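Long-range contacts in conserved hypothetical secreted protein (Helicobacter pylori, PDB 4RNZ), which probably acts as a zinc-dependent metalloendopeptidase that trims peptidoglycan and helps to determine the shape of the bacterial cell: residues V140-Y145 and T155-M160; K89-L94 and F357-G362; G238-M243 and N272-G277; I232-D237 and S278-G283; S202-G207 and P218-D223. All coordinates share one frame; numbering follows the deposited sequence.

Interaction 1 (V140-Y145 and T155-M160). With PO4 (phosphate ion), chain G.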
# COMPACT_ATOMS: atom_id res chain seq x y z
N VAL A 140 -0.13 15.73 -8.30
CA VAL A 140 -1.19 15.14 -9.08
C VAL A 140 -1.43 13.75 -8.49
O VAL A 140 -0.52 12.92 -8.44
CB VAL A 140 -0.83 14.95 -10.54
CG1 VAL A 140 -2.00 14.30 -11.27
CG2 VAL A 140 -0.46 16.28 -11.19
N TYR A 141 -2.66 13.50 -8.04
CA TYR A 141 -2.93 12.22 -7.37
C TYR A 141 -4.30 11.70 -7.70
O TYR A 141 -5.23 12.47 -7.99
CB TYR A 141 -2.82 12.36 -5.87
CG TYR A 141 -3.81 13.28 -5.23
CD1 TYR A 141 -3.60 14.65 -5.21
CD2 TYR A 141 -4.96 12.79 -4.64
CE1 TYR A 141 -4.49 15.49 -4.59
CE2 TYR A 141 -5.87 13.63 -4.03
CZ TYR A 141 -5.62 14.99 -4.01
OH TYR A 141 -6.50 15.85 -3.40
N THR A 142 -4.43 10.39 -7.61
CA THR A 142 -5.71 9.73 -7.78
C THR A 142 -6.17 9.12 -6.49
O THR A 142 -5.38 8.86 -5.57
CB THR A 142 -5.65 8.63 -8.84
OG1 THR A 142 -4.80 7.56 -8.42
CG2 THR A 142 -5.17 9.17 -10.17
N ARG A 143 -7.47 8.91 -6.41
CA ARG A 143 -8.11 8.28 -5.25
C ARG A 143 -9.15 7.32 -5.83
O ARG A 143 -9.70 7.60 -6.92
CB ARG A 143 -8.75 9.37 -4.44
CG ARG A 143 -8.67 9.26 -2.95
CD ARG A 143 -9.55 10.33 -2.27
NE ARG A 143 -8.97 11.67 -2.06
CZ ARG A 143 -7.94 11.95 -1.25
NH1 ARG A 143 -7.32 10.97 -0.61
NH2 ARG A 143 -7.51 13.21 -1.08
N ASP A 144 -9.38 6.19 -5.16
CA ASP A 144 -10.34 5.20 -5.66
C ASP A 144 -11.62 5.27 -4.83
O ASP A 144 -11.56 5.48 -3.62
CB ASP A 144 -9.76 3.79 -5.65
CG ASP A 144 -8.65 3.58 -6.65
OD1 ASP A 144 -8.51 4.34 -7.62
OD2 ASP A 144 -7.92 2.61 -6.48
N TYR A 145 -12.77 5.11 -5.49
CA TYR A 145 -14.08 5.31 -4.86
C TYR A 145 -15.00 4.12 -5.11
O TYR A 145 -15.02 3.57 -6.21
CB TYR A 145 -14.76 6.54 -5.45
CG TYR A 145 -14.08 7.83 -5.10
CD1 TYR A 145 -12.95 8.25 -5.80
CD2 TYR A 145 -14.55 8.63 -4.08
CE1 TYR A 145 -12.31 9.45 -5.48
CE2 TYR A 145 -13.92 9.83 -3.76
CZ TYR A 145 -12.80 10.23 -4.45
OH TYR A 145 -12.18 11.43 -4.12
N THR A 155 -2.97 7.67 -4.55
CA THR A 155 -1.80 7.35 -5.29
C THR A 155 -1.26 8.64 -5.90
O THR A 155 -1.99 9.33 -6.65
CB THR A 155 -2.11 6.30 -6.38
OG1 THR A 155 -2.61 5.12 -5.76
CG2 THR A 155 -0.88 5.94 -7.17
N ILE A 156 0.00 8.97 -5.58
CA ILE A 156 0.66 10.12 -6.20
C ILE A 156 1.19 9.76 -7.57
O ILE A 156 2.00 8.85 -7.69
CB ILE A 156 1.83 10.63 -5.33
CG1 ILE A 156 1.27 11.23 -4.04
CG2 ILE A 156 2.68 11.62 -6.11
CD1 ILE A 156 2.33 11.53 -3.00
N LYS A 157 0.71 10.44 -8.60
CA LYS A 157 1.19 10.21 -9.96
C LYS A 157 2.39 11.09 -10.28
O LYS A 157 3.31 10.65 -10.97
CB LYS A 157 0.08 10.50 -10.99
CG LYS A 157 -1.23 9.76 -10.75
CD LYS A 157 -1.06 8.27 -10.47
CE LYS A 157 -0.35 7.53 -11.59
NZ LYS A 157 -1.06 7.64 -12.90
N MET A 158 2.34 12.33 -9.82
CA MET A 158 3.44 13.28 -9.97
C MET A 158 3.47 14.23 -8.77
O MET A 158 2.42 14.63 -8.23
CB MET A 158 3.28 14.09 -11.24
CG MET A 158 4.40 15.12 -11.43
SD MET A 158 4.15 16.19 -12.85
CE MET A 158 2.84 17.24 -12.30
N ALA A 159 4.67 14.57 -8.33
CA ALA A 159 4.83 15.64 -7.38
C ALA A 159 5.99 16.53 -7.78
O ALA A 159 6.88 16.11 -8.50
CB ALA A 159 5.00 15.11 -5.97
N MET A 160 5.94 17.77 -7.31
CA MET A 160 6.98 18.77 -7.56
C MET A 160 7.06 19.70 -6.36
O MET A 160 6.03 20.16 -5.82
CB MET A 160 6.68 19.57 -8.84
CG MET A 160 7.79 20.55 -9.23
SD MET A 160 7.73 22.12 -8.35
CE MET A 160 6.41 22.92 -9.27
P PO4 G . -14.39 13.89 -3.41
O1 PO4 G . -13.25 13.07 -2.82
O2 PO4 G . -14.82 14.89 -2.35
O3 PO4 G . -15.57 13.03 -3.80
O4 PO4 G . -14.00 14.65 -4.66
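Val140 O takes two bonds from the facing strand, 2.8 Å from Lys157 N and 3.2 Å from Met158 N, the second on a lone pair. Because Lys157 and Met158 both face Val140, the antiparallel register slips by one residue, which defines a classic beta bulge. On one side of it Val140 N donates to Met158 O at 2.8 Å. On the other, Thr142 and Thr155 exchange backbone bonds, Thr142 N meeting Thr155 O at 2.8 Å.

The tight part centres on Val140, where buried side chains close over the bulge. With CG1 anti to the backbone N (chi1 179°), Val140 sends CG2 beside that nitrogen, and there it meets CE of Met158, whose chain crosses it obliquely, at 3.6 Å. Phe363 touches both side chains, while on the opposite face helix 112-121 packs on Tyr141 and Ile156 through Leu114.

Toward the more open side the contact thins. Thr142 OG1 stands 3.6 Å from Thr155 CB, the two threonines lying side by side, and Lys157, bent at three successive torsions, brings CG to 4.0 Å from Thr142 CG2 before its amine leaves. Arg143 and Asp144 turn to salt bridges with Asp111 and Arg88. Five backbone bonds against one close apolar pair imply that main-chain polarity holds this joint, with the doubled acceptor fixing the corner where the strand bends.

Interaction 2 (K89-L94 and F357-G362). With PO4 (phosphate ion), chain G.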
# COMPACT_ATOMS: atom_id res chain seq x y z
N LYS A 89 -10.74 8.98 -9.32
CA LYS A 89 -10.72 10.42 -9.62
C LYS A 89 -9.29 10.97 -9.52
O LYS A 89 -8.57 10.63 -8.58
CB LYS A 89 -11.55 11.20 -8.62
CG LYS A 89 -13.00 10.78 -8.49
CD LYS A 89 -13.70 11.74 -7.55
CE LYS A 89 -15.10 11.28 -7.21
NZ LYS A 89 -15.81 12.38 -6.48
N GLU A 90 -8.93 11.84 -10.44
CA GLU A 90 -7.62 12.50 -10.44
C GLU A 90 -7.80 13.96 -10.09
O GLU A 90 -8.72 14.62 -10.58
CB GLU A 90 -6.98 12.34 -11.81
CG GLU A 90 -5.54 12.84 -11.91
CD GLU A 90 -5.03 12.75 -13.32
OE1 GLU A 90 -5.75 13.21 -14.24
OE2 GLU A 90 -3.94 12.21 -13.52
N LYS A 91 -6.90 14.47 -9.24
CA LYS A 91 -6.87 15.88 -8.85
C LYS A 91 -5.46 16.42 -8.95
O LYS A 91 -4.48 15.66 -8.87
CB LYS A 91 -7.35 16.08 -7.42
CG LYS A 91 -8.81 15.74 -7.22
CD LYS A 91 -9.40 16.40 -5.98
CE LYS A 91 -10.92 16.48 -6.09
NZ LYS A 91 -11.49 15.13 -6.34
N THR A 92 -5.37 17.74 -9.06
CA THR A 92 -4.11 18.45 -8.96
C THR A 92 -4.12 19.46 -7.84
O THR A 92 -4.88 20.45 -7.88
CB THR A 92 -3.77 19.15 -10.27
OG1 THR A 92 -3.73 18.18 -11.32
CG2 THR A 92 -2.40 19.84 -10.18
N LEU A 93 -3.28 19.23 -6.85
CA LEU A 93 -3.05 20.20 -5.80
C LEU A 93 -1.91 21.13 -6.22
O LEU A 93 -0.81 20.67 -6.54
CB LEU A 93 -2.65 19.50 -4.50
CG LEU A 93 -2.23 20.39 -3.34
CD1 LEU A 93 -3.35 21.32 -2.90
CD2 LEU A 93 -1.80 19.50 -2.19
N LEU A 94 -2.20 22.42 -6.23
CA LEU A 94 -1.17 23.46 -6.37
C LEU A 94 -1.11 24.29 -5.08
O LEU A 94 -2.13 24.78 -4.58
CB LEU A 94 -1.48 24.37 -7.54
CG LEU A 94 -1.73 23.71 -8.89
CD1 LEU A 94 -2.17 24.78 -9.88
CD2 LEU A 94 -0.49 22.99 -9.40
N PHE A 357 -3.66 28.13 -2.25
CA PHE A 357 -3.72 26.81 -2.84
C PHE A 357 -4.86 26.67 -3.83
O PHE A 357 -5.81 27.44 -3.79
CB PHE A 357 -3.87 25.76 -1.74
CG PHE A 357 -5.23 25.72 -1.13
CD1 PHE A 357 -6.25 24.98 -1.73
CD2 PHE A 357 -5.50 26.41 0.04
CE1 PHE A 357 -7.51 24.93 -1.16
CE2 PHE A 357 -6.76 26.36 0.62
CZ PHE A 357 -7.77 25.62 0.02
N TYR A 358 -4.75 25.67 -4.70
CA TYR A 358 -5.79 25.27 -5.64
C TYR A 358 -5.87 23.75 -5.63
O TYR A 358 -4.85 23.08 -5.69
CB TYR A 358 -5.44 25.72 -7.06
CG TYR A 358 -5.54 27.20 -7.24
CD1 TYR A 358 -4.45 28.01 -6.97
CD2 TYR A 358 -6.74 27.81 -7.64
CE1 TYR A 358 -4.53 29.38 -7.10
CE2 TYR A 358 -6.83 29.18 -7.78
CZ TYR A 358 -5.72 29.96 -7.51
OH TYR A 358 -5.75 31.34 -7.61
N LEU A 359 -7.08 23.22 -5.54
CA LEU A 359 -7.33 21.79 -5.68
C LEU A 359 -8.22 21.64 -6.89
O LEU A 359 -9.41 21.96 -6.85
CB LEU A 359 -7.98 21.21 -4.42
CG LEU A 359 -8.15 19.68 -4.45
CD1 LEU A 359 -6.79 19.00 -4.57
CD2 LEU A 359 -8.89 19.21 -3.21
N LEU A 360 -7.62 21.16 -7.95
CA LEU A 360 -8.19 21.18 -9.28
C LEU A 360 -8.61 19.81 -9.71
O LEU A 360 -7.95 18.80 -9.39
CB LEU A 360 -7.15 21.65 -10.28
CG LEU A 360 -6.54 23.01 -9.95
CD1 LEU A 360 -5.53 23.34 -11.03
CD2 LEU A 360 -7.64 24.06 -9.83
N GLU A 361 -9.67 19.79 -10.49
CA GLU A 361 -10.21 18.56 -11.02
C GLU A 361 -9.35 18.14 -12.19
O GLU A 361 -9.08 18.95 -13.07
CB GLU A 361 -11.64 18.78 -11.47
CG GLU A 361 -12.42 17.51 -11.64
CD GLU A 361 -13.82 17.79 -12.12
OE1 GLU A 361 -13.97 18.29 -13.26
OE2 GLU A 361 -14.77 17.51 -11.36
N GLY A 362 -8.83 16.95 -12.15
CA GLY A 362 -8.11 16.40 -13.23
C GLY A 362 -6.78 17.09 -13.43
O GLY A 362 -6.40 17.88 -12.61
P PO4 G . -14.39 13.89 -3.41
O1 PO4 G . -13.25 13.07 -2.82
O2 PO4 G . -14.82 14.89 -2.35
O3 PO4 G . -15.57 13.03 -3.80
O4 PO4 G . -14.00 14.65 -4.66
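Leu94 N donates to Tyr358 O at 2.8 Å, and Tyr358 N returns a bond to Leu94 O. This is one end of an antiparallel ladder in which strand 357-361 is added to strand 87-96, whose other side pairs with strand 136-146. Thr92 and Leu360 form the next hydrogen-bonded pair, with Leu93 and Leu359 the non-hydrogen-bonded pair between. Beyond them the chain leaves the strand at Gly362. Gly362 N still reaches Glu90 O, from above the carbonyl plane, and Thr92 OG1, anti to its carbonyl carbon (chi1 -57°), donates to Gly362 O at 3.0 Å.

On one face Leu94 CD1 meets Leu360 CD1 at 3.8 Å. On the other, the Lys91 chain crosses Leu359, CD lying 3.8 Å from its CG, and carries the amine outward to a phosphate ion probably left by crystallisation. Lys91 NZ binds O4 of that phosphate at 3.1 Å, and Lys89 NZ binds its O3 at 2.8 Å.

Interaction 3 (G238-M243 and N272-G277)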
# COMPACT_ATOMS: atom_id res chain seq x y z
N GLY A 238 13.35 -0.76 11.01
CA GLY A 238 11.97 -0.35 11.24
C GLY A 238 11.53 -0.58 12.66
O GLY A 238 12.34 -0.82 13.55
N ARG A 239 10.21 -0.52 12.84
CA ARG A 239 9.60 -0.71 14.16
C ARG A 239 8.54 -1.79 14.10
O ARG A 239 7.71 -1.80 13.19
CB ARG A 239 8.97 0.59 14.67
CG ARG A 239 8.68 0.55 16.16
CD ARG A 239 8.19 1.89 16.69
NE ARG A 239 8.00 1.86 18.14
CZ ARG A 239 7.58 2.90 18.87
NH1 ARG A 239 7.31 4.06 18.28
NH2 ARG A 239 7.43 2.77 20.18
N VAL A 240 8.57 -2.69 15.07
CA VAL A 240 7.59 -3.77 15.12
C VAL A 240 6.22 -3.19 15.44
O VAL A 240 6.06 -2.49 16.41
CB VAL A 240 7.94 -4.80 16.20
CG1 VAL A 240 6.88 -5.90 16.28
CG2 VAL A 240 9.28 -5.42 15.89
N GLY A 241 5.24 -3.51 14.60
CA GLY A 241 3.85 -3.06 14.81
C GLY A 241 3.04 -4.16 15.45
O GLY A 241 2.45 -3.98 16.49
N PHE A 242 3.02 -5.30 14.81
CA PHE A 242 2.31 -6.44 15.33
C PHE A 242 3.27 -7.60 15.43
O PHE A 242 4.20 -7.75 14.63
CB PHE A 242 1.12 -6.81 14.44
CG PHE A 242 0.42 -8.08 14.85
CD1 PHE A 242 0.86 -9.32 14.39
CD2 PHE A 242 -0.69 -8.03 15.70
CE1 PHE A 242 0.22 -10.49 14.77
CE2 PHE A 242 -1.33 -9.20 16.08
CZ PHE A 242 -0.87 -10.43 15.62
N MET A 243 3.03 -8.44 16.41
CA MET A 243 3.82 -9.60 16.63
C MET A 243 2.94 -10.59 17.39
O MET A 243 2.56 -10.34 18.53
CB MET A 243 5.00 -9.16 17.45
CG MET A 243 5.91 -10.28 17.82
SD MET A 243 7.24 -9.57 18.76
CE MET A 243 7.80 -11.08 19.51
N ASN A 272 14.03 -13.87 21.04
CA ASN A 272 13.99 -13.40 22.42
C ASN A 272 14.03 -11.88 22.59
O ASN A 272 14.92 -11.20 22.08
CB ASN A 272 15.14 -14.01 23.23
CG ASN A 272 14.93 -13.85 24.73
OD1 ASN A 272 15.22 -12.80 25.31
ND2 ASN A 272 14.41 -14.89 25.36
N GLY A 273 13.06 -11.33 23.31
CA GLY A 273 13.08 -9.92 23.62
C GLY A 273 12.50 -9.02 22.55
O GLY A 273 12.35 -7.82 22.76
N LEU A 274 12.17 -9.59 21.39
CA LEU A 274 11.48 -8.80 20.38
C LEU A 274 10.06 -8.52 20.87
O LEU A 274 9.39 -9.43 21.34
CB LEU A 274 11.42 -9.59 19.07
CG LEU A 274 10.93 -8.80 17.86
CD1 LEU A 274 11.96 -7.75 17.47
CD2 LEU A 274 10.63 -9.75 16.70
N LYS A 275 9.58 -7.29 20.76
CA LYS A 275 8.18 -7.01 21.06
C LYS A 275 7.61 -5.85 20.28
O LYS A 275 8.34 -5.03 19.70
CB LYS A 275 7.98 -6.76 22.57
CG LYS A 275 8.55 -5.44 23.05
CD LYS A 275 8.83 -5.41 24.55
CE LYS A 275 9.83 -4.30 24.87
NZ LYS A 275 9.99 -4.04 26.34
N LYS A 276 6.29 -5.79 20.27
CA LYS A 276 5.57 -4.63 19.79
C LYS A 276 6.30 -3.35 20.19
O LYS A 276 6.73 -3.19 21.32
CB LYS A 276 4.16 -4.64 20.37
CG LYS A 276 3.14 -3.86 19.58
CD LYS A 276 1.75 -4.43 19.81
CE LYS A 276 0.67 -3.67 19.07
NZ LYS A 276 0.88 -2.20 19.07
N GLY A 277 6.50 -2.46 19.23
CA GLY A 277 7.29 -1.27 19.47
C GLY A 277 8.80 -1.40 19.41
O GLY A 277 9.49 -0.38 19.42
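Fully extended chains with CG anti to the backbone N, Arg239 (chi1 -164°) and Met243 (chi1 177°), bring the two ends of strand 238-243 against loop 272-277. At the first end, Arg239 NE donates to Gly277 O at 3.0 Å. The oxygen sits at the guanidinium edge, slightly tilted from its plane, and the carbonyl is approached well to its side. At the other end, Met243 lays SD 3.6 Å from Lys275 CA and 3.9 Å from Leu274 CG, so the sulfur is wedged against both backbone and side chain.

Between them, Val240 points at the loop. Its CB lies 3.5 Å from Lys275 O, and its CG2 meets Leu274 CD1 at 3.9 Å; Val280 touches both residues and widens the apolar patch. On the more exposed flank the aliphatic part of Lys276 runs past Gly241 O, with CG at 3.2 Å.

The backbone link is Gly277 N to Val240 O, 2.9 Å with an N-H...O angle of 154°. Lys276 and Gly277 have the backbone angles of a type II turn, Gly277 with positive phi, and Val240 also pairs with Ser278. This combination fits a G1 beta bulge, with Gly277 in its first position, at the entry to the edge strand 279-280 of the M23 peptidase sheet.

Interaction 4 (I232-D237 and S278-G283)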
# COMPACT_ATOMS: atom_id res chain seq x y z
N ILE A 232 15.40 -16.06 10.44
CA ILE A 232 14.74 -15.00 9.69
C ILE A 232 15.30 -13.68 10.19
O ILE A 232 15.33 -13.42 11.41
CB ILE A 232 13.21 -15.02 9.87
CG1 ILE A 232 12.64 -16.38 9.42
CG2 ILE A 232 12.55 -13.89 9.07
CD1 ILE A 232 11.22 -16.63 9.87
N HIS A 233 15.78 -12.88 9.25
CA HIS A 233 16.40 -11.61 9.51
C HIS A 233 15.56 -10.51 8.89
O HIS A 233 15.05 -10.66 7.77
CB HIS A 233 17.79 -11.56 8.88
CG HIS A 233 18.75 -12.55 9.45
ND1 HIS A 233 19.82 -12.18 10.23
CD2 HIS A 233 18.81 -13.90 9.35
CE1 HIS A 233 20.49 -13.26 10.61
NE2 HIS A 233 19.90 -14.32 10.07
N SER A 234 15.44 -9.38 9.57
CA SER A 234 14.68 -8.24 9.04
C SER A 234 15.29 -7.73 7.74
O SER A 234 16.48 -7.46 7.67
CB SER A 234 14.66 -7.08 10.05
OG SER A 234 13.92 -5.98 9.52
N ALA A 235 14.45 -7.55 6.73
CA ALA A 235 14.92 -7.06 5.44
C ALA A 235 15.25 -5.59 5.47
O ALA A 235 15.82 -5.08 4.50
CB ALA A 235 13.86 -7.30 4.38
N SER A 236 14.87 -4.91 6.56
CA SER A 236 15.05 -3.48 6.70
C SER A 236 15.12 -3.04 8.16
O SER A 236 14.84 -3.82 9.08
CB SER A 236 13.87 -2.73 6.08
OG SER A 236 12.70 -2.92 6.87
N ASP A 237 15.49 -1.79 8.35
CA ASP A 237 15.27 -1.12 9.61
C ASP A 237 13.78 -0.97 9.77
O ASP A 237 13.04 -1.00 8.77
CB ASP A 237 15.85 0.30 9.63
CG ASP A 237 17.37 0.32 9.66
OD1 ASP A 237 18.03 -0.75 9.72
OD2 ASP A 237 17.88 1.45 9.63
N SER A 278 9.35 -2.62 19.35
CA SER A 278 10.81 -2.76 19.25
C SER A 278 11.30 -2.09 17.98
O SER A 278 10.67 -2.23 16.94
CB SER A 278 11.26 -4.22 19.19
OG SER A 278 11.01 -4.92 20.40
N PHE A 279 12.39 -1.35 18.08
CA PHE A 279 13.09 -0.90 16.89
C PHE A 279 14.03 -2.03 16.44
O PHE A 279 14.73 -2.61 17.28
CB PHE A 279 13.85 0.38 17.16
CG PHE A 279 12.95 1.58 17.28
CD1 PHE A 279 12.22 1.80 18.44
CD2 PHE A 279 12.81 2.46 16.22
CE1 PHE A 279 11.38 2.90 18.55
CE2 PHE A 279 11.98 3.56 16.32
CZ PHE A 279 11.26 3.77 17.48
N VAL A 280 13.99 -2.36 15.15
CA VAL A 280 14.87 -3.39 14.56
C VAL A 280 15.79 -2.83 13.49
O VAL A 280 15.47 -1.83 12.85
CB VAL A 280 14.09 -4.56 13.95
CG1 VAL A 280 13.07 -5.12 14.94
CG2 VAL A 280 13.40 -4.14 12.66
N LYS A 281 16.92 -3.50 13.27
CA LYS A 281 17.85 -3.08 12.24
C LYS A 281 17.81 -4.07 11.11
O LYS A 281 17.55 -5.25 11.32
CB LYS A 281 19.27 -3.01 12.80
CG LYS A 281 19.55 -1.76 13.60
CD LYS A 281 21.05 -1.63 13.80
CE LYS A 281 21.39 -0.53 14.79
NZ LYS A 281 20.91 0.80 14.29
N LYS A 282 18.08 -3.58 9.90
CA LYS A 282 18.24 -4.45 8.79
C LYS A 282 19.28 -5.51 9.17
O LYS A 282 20.34 -5.16 9.70
CB LYS A 282 18.68 -3.67 7.55
CG LYS A 282 18.88 -4.56 6.34
CD LYS A 282 18.74 -3.81 5.03
CE LYS A 282 20.05 -3.18 4.62
NZ LYS A 282 19.93 -2.66 3.22
N GLY A 283 18.95 -6.78 8.96
CA GLY A 283 19.86 -7.90 9.24
C GLY A 283 19.69 -8.51 10.60
O GLY A 283 20.30 -9.53 10.91
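The backbones of His233-Asp237 and Val280-Gly283 run 126° apart and come together at Ser234 O, which accepts from Gly283 N at 2.9 Å. His233 then bonds the same glycine from the side: its ND1 donates to Gly283 O at 2.8 Å. The bond is almost straight (174°) and leaves in the ring plane, yet it arrives well above the plane of the carbonyl, so it holds the imidazole by its edge without using a lone pair of the oxygen.

At the far end Asp237, its CG anti to the carbonyl carbon, swings OD1 back over the turn. OD1 uses its anti lone pair for Lys282 N at 2.8 Å, with an angle of 169° at the hydrogen. Lys282 and Gly283 have the angles of a type II turn, and Ser234 also pairs with Gln284, which is consistent with a G1 beta bulge where strands 231-233 and 285-289 of the M23 peptidase domain begin to pair.

Beneath the turn Val280 CG2 packs 3.7 Å from Ser234 OG, and Ser234 CB lies 3.6 Å from Lys281 O. On the outer side Lys282 passes Ala235 O with CD at 3.2 Å, then bends at chi3 to carry NZ to the backbone oxygen of Leu190.

Interaction 5 (S202-G207 and P218-D223). With ZN (zinc ion), chain B.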
# COMPACT_ATOMS: atom_id res chain seq x y z
N SER A 202 6.47 -19.80 -4.27
CA SER A 202 5.36 -19.06 -4.84
C SER A 202 5.69 -17.58 -4.87
O SER A 202 5.85 -16.97 -3.82
CB SER A 202 4.07 -19.30 -4.05
OG SER A 202 2.98 -18.72 -4.73
N PRO A 203 5.83 -17.01 -6.07
CA PRO A 203 6.17 -15.60 -6.12
C PRO A 203 4.95 -14.70 -5.88
O PRO A 203 3.83 -15.18 -5.72
CB PRO A 203 6.70 -15.42 -7.55
CG PRO A 203 5.92 -16.41 -8.35
CD PRO A 203 5.69 -17.58 -7.43
N PHE A 204 5.20 -13.41 -5.87
CA PHE A 204 4.15 -12.42 -5.76
C PHE A 204 3.32 -12.44 -7.01
O PHE A 204 3.85 -12.52 -8.09
CB PHE A 204 4.78 -11.04 -5.60
CG PHE A 204 3.78 -9.94 -5.41
CD1 PHE A 204 3.19 -9.31 -6.51
CD2 PHE A 204 3.39 -9.55 -4.14
CE1 PHE A 204 2.26 -8.28 -6.34
CE2 PHE A 204 2.45 -8.52 -3.95
CZ PHE A 204 1.89 -7.89 -5.05
N SER A 205 2.01 -12.32 -6.85
CA SER A 205 1.11 -12.18 -7.99
C SER A 205 -0.14 -11.33 -7.66
O SER A 205 -0.79 -11.52 -6.63
CB SER A 205 0.68 -13.56 -8.49
OG SER A 205 -0.24 -13.42 -9.56
N TYR A 206 -0.44 -10.39 -8.55
CA TYR A 206 -1.72 -9.68 -8.49
C TYR A 206 -2.89 -10.58 -8.90
O TYR A 206 -4.03 -10.32 -8.50
CB TYR A 206 -1.69 -8.43 -9.37
CG TYR A 206 -0.80 -7.35 -8.81
CD1 TYR A 206 -1.09 -6.77 -7.59
CD2 TYR A 206 0.35 -6.92 -9.49
CE1 TYR A 206 -0.29 -5.79 -7.04
CE2 TYR A 206 1.16 -5.92 -8.96
CZ TYR A 206 0.83 -5.37 -7.74
OH TYR A 206 1.61 -4.41 -7.16
N GLY A 207 -2.59 -11.63 -9.66
CA GLY A 207 -3.61 -12.55 -10.16
C GLY A 207 -4.42 -11.99 -11.32
O GLY A 207 -5.49 -12.52 -11.62
N PRO A 218 -4.01 -14.82 -6.91
CA PRO A 218 -3.34 -13.68 -6.26
C PRO A 218 -2.55 -14.09 -5.03
O PRO A 218 -3.10 -14.75 -4.16
CB PRO A 218 -4.49 -12.76 -5.85
CG PRO A 218 -5.71 -13.33 -6.46
CD PRO A 218 -5.46 -14.79 -6.68
N HIS A 219 -1.29 -13.68 -4.95
CA HIS A 219 -0.45 -13.99 -3.78
C HIS A 219 0.33 -12.75 -3.37
O HIS A 219 1.17 -12.27 -4.12
CB HIS A 219 0.49 -15.15 -4.10
CG HIS A 219 1.39 -15.55 -2.97
ND1 HIS A 219 2.75 -15.67 -3.10
CD2 HIS A 219 1.12 -15.85 -1.67
CE1 HIS A 219 3.28 -16.04 -1.95
NE2 HIS A 219 2.31 -16.17 -1.07
N TYR A 220 0.01 -12.21 -2.19
CA TYR A 220 0.49 -10.90 -1.81
C TYR A 220 1.79 -10.94 -0.97
O TYR A 220 1.94 -10.22 0.01
CB TYR A 220 -0.62 -10.12 -1.10
CG TYR A 220 -1.80 -9.74 -1.99
CD1 TYR A 220 -1.61 -9.32 -3.30
CD2 TYR A 220 -3.11 -9.77 -1.50
CE1 TYR A 220 -2.69 -8.96 -4.10
CE2 TYR A 220 -4.20 -9.42 -2.30
CZ TYR A 220 -3.98 -9.01 -3.60
OH TYR A 220 -5.03 -8.64 -4.41
N GLY A 221 2.72 -11.77 -1.41
CA GLY A 221 4.03 -11.89 -0.77
C GLY A 221 4.85 -12.88 -1.57
O GLY A 221 4.47 -13.25 -2.66
N VAL A 222 6.00 -13.25 -1.04
CA VAL A 222 6.86 -14.26 -1.65
C VAL A 222 6.93 -15.38 -0.63
O VAL A 222 7.17 -15.12 0.55
CB VAL A 222 8.28 -13.73 -1.91
CG1 VAL A 222 9.17 -14.84 -2.46
CG2 VAL A 222 8.24 -12.55 -2.85
N ASP A 223 6.70 -16.61 -1.08
CA ASP A 223 6.88 -17.78 -0.23
C ASP A 223 8.26 -18.35 -0.49
O ASP A 223 8.60 -18.72 -1.62
CB ASP A 223 5.80 -18.84 -0.52
CG ASP A 223 4.44 -18.42 0.00
OD1 ASP A 223 4.36 -17.46 0.78
OD2 ASP A 223 3.44 -19.06 -0.36
ZN ZN B . 2.56 -16.65 0.83
O HOH W 1 -4.51 -8.08 -6.99
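The imidazole of His219 has Gly221 N over one face, 4.2 Å above its centre, and the carbonyl oxygens of Ser202 and Pro203 at its edge. Phe204 carries His219 O 3.5 Å above one face, toward the rim, and puts its own CE1 over the centre of the Tyr206 ring. The Tyr220 ring receives Phe204 CZ at its edge, with CD1 of the tyrosine 4.2 Å away.

His219 ND1 donates in its ring plane to Pro203 O at 2.9 Å (166°), while NE2 binds zinc at 2.0 Å. Held by zinc at one nitrogen and by the second-shell Pro203 carbonyl at the other, the ring is fixed in its rotation. Asp223 N donates to Ser202 O, and Asp223 OD1 binds the same zinc at 2.0 Å. One water spans Tyr206 O and Tyr220 OH, each 2.7 Å from it; that hydroxyl also bonds Ser63. Glu34 and His301 complete the metal site. His219 and Asp223, with three residues between them, form the HxxxD half of the M23 zinc site, and the Glu34 ligand is consistent with a blocked, latent enzyme.

The five contacts fall into two groups on opposite sides of the chain's centre. Interactions 1 and 2 share a sheet: their centres are about 9 Å apart, Tyr141 O lies 2.9 Å from Lys91 N, a probable hydrogen bond, and both reach the same phosphate ion, probably from crystallisation. Interactions 3 and 4 are neighbours in the M23 domain, centres about 10 Å apart, joined where Gly238 O lies 2.8 Å from Val280 N. Interaction 5 alone holds zinc ligands; interactions 4 and 3 come within about 10 and 14 Å of it at their nearest atoms, interaction 1 within about 11 Å. Interaction 2 closes a loop of 262 residues that encloses interactions 1, 3, 4 and 5.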